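Local atomic coordinates of gamma-glutamylcyclotransferase (Homo sapiens, PDB entry 3CRY), a protein that catalyses the release of 5-oxoproline from gamma-glutamyl dipeptides, may contribute to glutathione homeostasis, and can induce cytochrome c release from mitochondria. Residues A[77-82]-A[154-159]; A[96-99]-A[104-107]. The protein carries 1 engineered substitution. One frame throughout, in Å; residues are numbered along the deposited sequence.

The two contacts show one five-stranded sheet serving two different tasks: holding a helix and framing the catalytic position. Interaction 1 lays helix 154-161 on strand 77-87 through a tyrosine ring, whereas interaction 2 closes a short turn between helix 91-97 and strand 106-114 at the catalytic position, occupied here by the engineered Gln98. Both strands belong to the same antiparallel sheet, yet the centres of the contacts lie about 23 Å apart, on opposite sides of the chain's centre, and their nearest atoms stay about 11 Å from each other. Tyr22, inferred to bind substrate, connects them indirectly: its side chain is about 4 Å from those of Val79 and Tyr105.

Interaction 1: A[77-82]-A[154-159]; sequences DEVWGV and LEYQEK
Glu78 meets helix 154-161 mainly through its backbone: its O accepts a bond from a water that in turn accepts one from Lys159 NZ, bridging strand to helix. Its carboxylate serves the strand instead, where Trp80 NE1 donates to Glu78 OE2 over 3.2 Å, reaching it from above the carboxylate plane; a salt bridge to Arg45 engages the same oxygen. Val79, though its CB points away from the helix, still brings CG1 to 3.8 Å from Tyr156 OH. On the strand side Trp80 carries most of the contact. Its CB sits over the centre of the Tyr156 ring, 3.7 Å from the centroid, a CH-pi contact, and Trp80 N lies over a face of that ring, 3.5 Å from Tyr156 CZ. Tyr156 CD1 lies at the edge of the indole, 3.6 Å from Trp80 CD1, and the five-membered ring and the tyrosine ring are oblique, their planes at 57°. With CG anti to the backbone N (chi1 -172°), the tyrosine extends from the helix across the strand backbone. There a second water donates to Trp80 O at 2.8 Å and accepts from Tyr156 OH at 2.7 Å. Without the ring, as with an alanine in place of Tyr156, a gap would probably open above Trp80 CB and this water would lose its helix-side partner. What joins helix to sheet is therefore ring contact, with water carrying the polar links between the two segments.

Interaction 2: A[96-99]-A[104-107]; sequences EQQG and MYVV. Engineered in segment 96-99: Gln98 (natural residue Glu).
Gly99 O and Met104 N form the hydrogen bond that closes this turn, 2.9 Å long with an N-H...O angle of 162°. Ser102 OG also bonds to Gly99 O, giving that oxygen two partners. Gly99 has positive phi, which by itself favours glycine, and the space where a CB would stand is tight against Met104 CG.

The remaining contacts are close approaches without a hydrogen bond. Gln98 O approaches Tyr105 CD1 at 3.2 Å and Met104 CB at 3.6 Å. The engineered Gln98, a glutamate in the natural enzyme, folds back at chi2 (-68°), placing OE1 over one face of the Tyr105 ring toward its rim, 3.7 Å from Tyr105 CE1. Amide and ring planes stand 79° apart.

Polar bonds to other residues anchor the tyrosine: Tyr105 OH bonds to Ala69 O, and Tyr105 O accepts from Gln73 NE2 of the second subunit. An acetate ion, probably from the crystallisation liquor, comes within about 3 Å of the Tyr105 side chain (nearest atoms), and the side chain of Tyr139, inferred to bind substrate, is about 5 Å from it. The chemistry is thus consistent with a backbone-braced turn that presents the proton-acceptor position against an aromatic wall of the active-site pocket.

Interaction 1: A[77-82]-A[154-159]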
loop_
_atom_site.group_PDB
_atom_site.type_symbol
_atom_site.label_atom_id
_atom_site.label_comp_id
_atom_site.label_asym_id
_atom_site.label_seq_id
_atom_site.Cartn_x
_atom_site.Cartn_y
_atom_site.Cartn_z
ATOM N N ASP A 77 -3.379 -16.687 -4.692
ATOM C CA ASP A 77 -2.819 -16.918 -3.355
ATOM C C ASP A 77 -3.741 -16.343 -2.280
ATOM O O ASP A 77 -4.693 -15.639 -2.586
ATOM C CB ASP A 77 -1.424 -16.294 -3.249
ATOM C CG ASP A 77 -0.353 -17.137 -3.917
ATOM O OD1 ASP A 77 -0.215 -18.328 -3.546
ATOM O OD2 ASP A 77 0.356 -16.623 -4.808
ATOM N N GLU A 78 -3.476 -16.648 -1.012
ATOM C CA GLU A 78 -4.269 -16.030 0.043
ATOM C C GLU A 78 -3.443 -15.902 1.313
ATOM O O GLU A 78 -2.443 -16.608 1.479
ATOM C CB GLU A 78 -5.567 -16.807 0.321
ATOM C CG GLU A 78 -5.330 -18.208 0.831
ATOM C CD GLU A 78 -6.568 -19.096 0.717
ATOM O OE1 GLU A 78 -7.297 -19.027 -0.315
ATOM O OE2 GLU A 78 -6.801 -19.870 1.666
ATOM N N VAL A 79 -3.863 -14.974 2.169
ATOM C CA VAL A 79 -3.241 -14.756 3.473
ATOM C C VAL A 79 -4.356 -14.749 4.524
ATOM O O VAL A 79 -5.333 -13.998 4.378
ATOM C CB VAL A 79 -2.477 -13.398 3.502
ATOM C CG1 VAL A 79 -2.039 -13.037 4.924
ATOM C CG2 VAL A 79 -1.266 -13.448 2.587
ATOM N N TRP A 80 -4.219 -15.581 5.560
ATOM C CA TRP A 80 -5.150 -15.548 6.693
ATOM C C TRP A 80 -4.582 -14.696 7.814
ATOM O O TRP A 80 -3.367 -14.666 8.034
ATOM C CB TRP A 80 -5.418 -16.957 7.215
ATOM C CG TRP A 80 -6.376 -17.745 6.340
ATOM C CD1 TRP A 80 -6.058 -18.526 5.262
ATOM C CD2 TRP A 80 -7.796 -17.821 6.491
ATOM N NE1 TRP A 80 -7.200 -19.096 4.735
ATOM C CE2 TRP A 80 -8.280 -18.674 5.471
ATOM C CE3 TRP A 80 -8.710 -17.256 7.393
ATOM C CZ2 TRP A 80 -9.644 -18.968 5.326
ATOM C CZ3 TRP A 80 -10.082 -17.551 7.235
ATOM C CH2 TRP A 80 -10.516 -18.408 6.214
ATOM N N GLY A 81 -5.466 -14.032 8.551
ATOM C CA GLY A 81 -5.011 -13.214 9.652
ATOM C C GLY A 81 -6.110 -12.999 10.677
ATOM O O GLY A 81 -7.185 -13.602 10.599
ATOM N N VAL A 82 -5.811 -12.120 11.630
ATOM C CA VAL A 82 -6.726 -11.774 12.724
ATOM C C VAL A 82 -7.136 -10.321 12.549
ATOM O O VAL A 82 -6.273 -9.448 12.359
ATOM C CB VAL A 82 -6.060 -11.931 14.130
ATOM C CG1 VAL A 82 -6.932 -11.259 15.236
ATOM C CG2 VAL A 82 -5.822 -13.419 14.438
ATOM N N LEU A 154 -6.450 -24.752 10.248
ATOM C CA LEU A 154 -5.320 -25.618 10.575
ATOM C C LEU A 154 -4.383 -25.803 9.389
ATOM O O LEU A 154 -3.171 -25.939 9.574
ATOM C CB LEU A 154 -5.795 -26.977 11.150
ATOM C CG LEU A 154 -6.670 -26.898 12.422
ATOM C CD1 LEU A 154 -7.568 -28.117 12.532
ATOM C CD2 LEU A 154 -5.861 -26.731 13.717
ATOM N N GLU A 155 -4.921 -25.801 8.169
ATOM C CA GLU A 155 -4.053 -25.946 7.010
ATOM C C GLU A 155 -3.195 -24.701 6.770
ATOM O O GLU A 155 -2.055 -24.808 6.301
ATOM C CB GLU A 155 -4.804 -26.366 5.751
ATOM C CG GLU A 155 -3.869 -26.723 4.591
ATOM C CD GLU A 155 -2.528 -27.364 5.021
ATOM O OE1 GLU A 155 -1.467 -26.798 4.648
ATOM O OE2 GLU A 155 -2.523 -28.429 5.706
ATOM N N TYR A 156 -3.715 -23.524 7.128
ATOM C CA TYR A 156 -2.879 -22.324 7.062
ATOM C C TYR A 156 -1.797 -22.373 8.139
ATOM O O TYR A 156 -0.659 -21.976 7.896
ATOM C CB TYR A 156 -3.710 -21.038 7.144
ATOM C CG TYR A 156 -2.889 -19.790 6.875
ATOM C CD1 TYR A 156 -2.569 -19.407 5.557
ATOM C CD2 TYR A 156 -2.429 -18.994 7.928
ATOM C CE1 TYR A 156 -1.823 -18.287 5.296
ATOM C CE2 TYR A 156 -1.669 -17.847 7.680
ATOM C CZ TYR A 156 -1.374 -17.494 6.348
ATOM O OH TYR A 156 -0.615 -16.386 6.058
ATOM N N GLN A 157 -2.148 -22.849 9.339
ATOM C CA GLN A 157 -1.152 -23.063 10.377
ATOM C C GLN A 157 -0.001 -23.984 9.921
ATOM O O GLN A 157 1.155 -23.726 10.251
ATOM C CB GLN A 157 -1.809 -23.624 11.637
ATOM C CG GLN A 157 -2.749 -22.632 12.318
ATOM C CD GLN A 157 -3.173 -23.114 13.694
ATOM O OE1 GLN A 157 -2.336 -23.516 14.532
ATOM N NE2 GLN A 157 -4.480 -23.092 13.936
ATOM N N GLU A 158 -0.321 -25.032 9.150
ATOM C CA GLU A 158 0.715 -25.900 8.583
ATOM C C GLU A 158 1.649 -25.161 7.618
ATOM O O GLU A 158 2.864 -25.372 7.633
ATOM C CB GLU A 158 0.076 -27.141 7.922
ATOM C CG GLU A 158 -0.496 -28.128 8.946
ATOM C CD GLU A 158 0.536 -28.597 9.959
ATOM O OE1 GLU A 158 1.600 -29.121 9.540
ATOM O OE2 GLU A 158 0.294 -28.418 11.175
ATOM N N LYS A 159 1.087 -24.274 6.793
ATOM C CA LYS A 159 1.879 -23.418 5.930
ATOM C C LYS A 159 2.847 -22.526 6.745
ATOM O O LYS A 159 4.025 -22.402 6.408
ATOM C CB LYS A 159 0.977 -22.542 5.056
ATOM C CG LYS A 159 0.264 -23.266 3.938
ATOM C CD LYS A 159 -0.385 -22.251 2.967
ATOM C CE LYS A 159 0.629 -21.299 2.266
ATOM N NZ LYS A 159 0.004 -20.572 1.093
HETATM O O HOH W 1 -2.191 -19.443 2.097
HETATM O O HOH W 2 -0.581 -14.852 8.304
#

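Interaction 2: A[96-99]-A[104-107]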
loop_
_atom_site.group_PDB
_atom_site.type_symbol
_atom_site.label_atom_id
_atom_site.label_comp_id
_atom_site.label_asym_id
_atom_site.label_seq_id
_atom_site.Cartn_x
_atom_site.Cartn_y
_atom_site.Cartn_z
ATOM N N GLU A 96 3.020 4.581 13.987
ATOM C CA GLU A 96 4.357 4.778 14.538
ATOM C C GLU A 96 5.053 3.447 14.810
ATOM O O GLU A 96 6.251 3.285 14.553
ATOM C CB GLU A 96 4.281 5.626 15.811
ATOM C CG GLU A 96 4.631 7.085 15.576
ATOM C CD GLU A 96 6.121 7.311 15.561
ATOM O OE1 GLU A 96 6.802 6.690 16.402
ATOM O OE2 GLU A 96 6.626 8.095 14.728
ATOM N N GLN A 97 4.292 2.490 15.324
ATOM C CA GLN A 97 4.824 1.151 15.593
ATOM C C GLN A 97 5.362 0.450 14.352
ATOM O O GLN A 97 6.328 -0.321 14.430
ATOM C CB GLN A 97 3.748 0.292 16.231
ATOM C CG GLN A 97 3.333 0.791 17.620
ATOM C CD GLN A 97 2.092 0.115 18.123
ATOM O OE1 GLN A 97 1.905 -1.083 17.916
ATOM N NE2 GLN A 97 1.219 0.878 18.775
ATOM N N GLN A 98 4.742 0.728 13.205
ATOM C CA GLN A 98 5.102 0.084 11.950
ATOM C C GLN A 98 6.152 0.883 11.163
ATOM O O GLN A 98 6.479 0.525 10.018
ATOM C CB GLN A 98 3.859 -0.125 11.080
ATOM C CG GLN A 98 2.763 -0.964 11.724
ATOM C CD GLN A 98 3.166 -2.411 11.891
ATOM O OE1 GLN A 98 3.895 -2.971 11.065
ATOM N NE2 GLN A 98 2.678 -3.037 12.948
ATOM N N GLY A 99 6.665 1.962 11.762
ATOM C CA GLY A 99 7.762 2.729 11.150
ATOM C C GLY A 99 7.377 3.340 9.801
ATOM O O GLY A 99 8.201 3.433 8.877
ATOM N N MET A 104 9.229 2.083 6.477
ATOM C CA MET A 104 9.281 0.632 6.688
ATOM C C MET A 104 8.051 -0.093 6.124
ATOM O O MET A 104 8.175 -1.142 5.473
ATOM C CB MET A 104 9.577 0.262 8.160
ATOM C CG MET A 104 10.937 0.838 8.654
ATOM S SD MET A 104 12.427 0.343 7.687
ATOM C CE MET A 104 12.873 -1.191 8.521
ATOM N N TYR A 105 6.880 0.471 6.399
ATOM C CA TYR A 105 5.604 -0.008 5.875
ATOM C C TYR A 105 4.792 1.193 5.414
ATOM O O TYR A 105 5.004 2.323 5.882
ATOM C CB TYR A 105 4.801 -0.719 6.970
ATOM C CG TYR A 105 5.331 -2.090 7.405
ATOM C CD1 TYR A 105 6.321 -2.192 8.380
ATOM C CD2 TYR A 105 4.827 -3.259 6.857
ATOM C CE1 TYR A 105 6.784 -3.436 8.810
ATOM C CE2 TYR A 105 5.283 -4.526 7.269
ATOM C CZ TYR A 105 6.268 -4.598 8.240
ATOM O OH TYR A 105 6.723 -5.813 8.657
ATOM N N VAL A 106 3.852 0.931 4.504
ATOM C CA VAL A 106 2.836 1.905 4.128
ATOM C C VAL A 106 1.487 1.431 4.674
ATOM O O VAL A 106 1.263 0.199 4.828
ATOM C CB VAL A 106 2.803 2.115 2.589
ATOM C CG1 VAL A 106 2.216 0.882 1.892
ATOM C CG2 VAL A 106 2.012 3.385 2.243
ATOM N N VAL A 107 0.609 2.384 5.017
ATOM C CA VAL A 107 -0.767 2.065 5.400
ATOM C C VAL A 107 -1.575 1.658 4.177
ATOM O O VAL A 107 -1.548 2.362 3.162
ATOM C CB VAL A 107 -1.489 3.284 6.073
ATOM C CG1 VAL A 107 -2.947 2.958 6.342
ATOM C CG2 VAL A 107 -0.769 3.721 7.330
#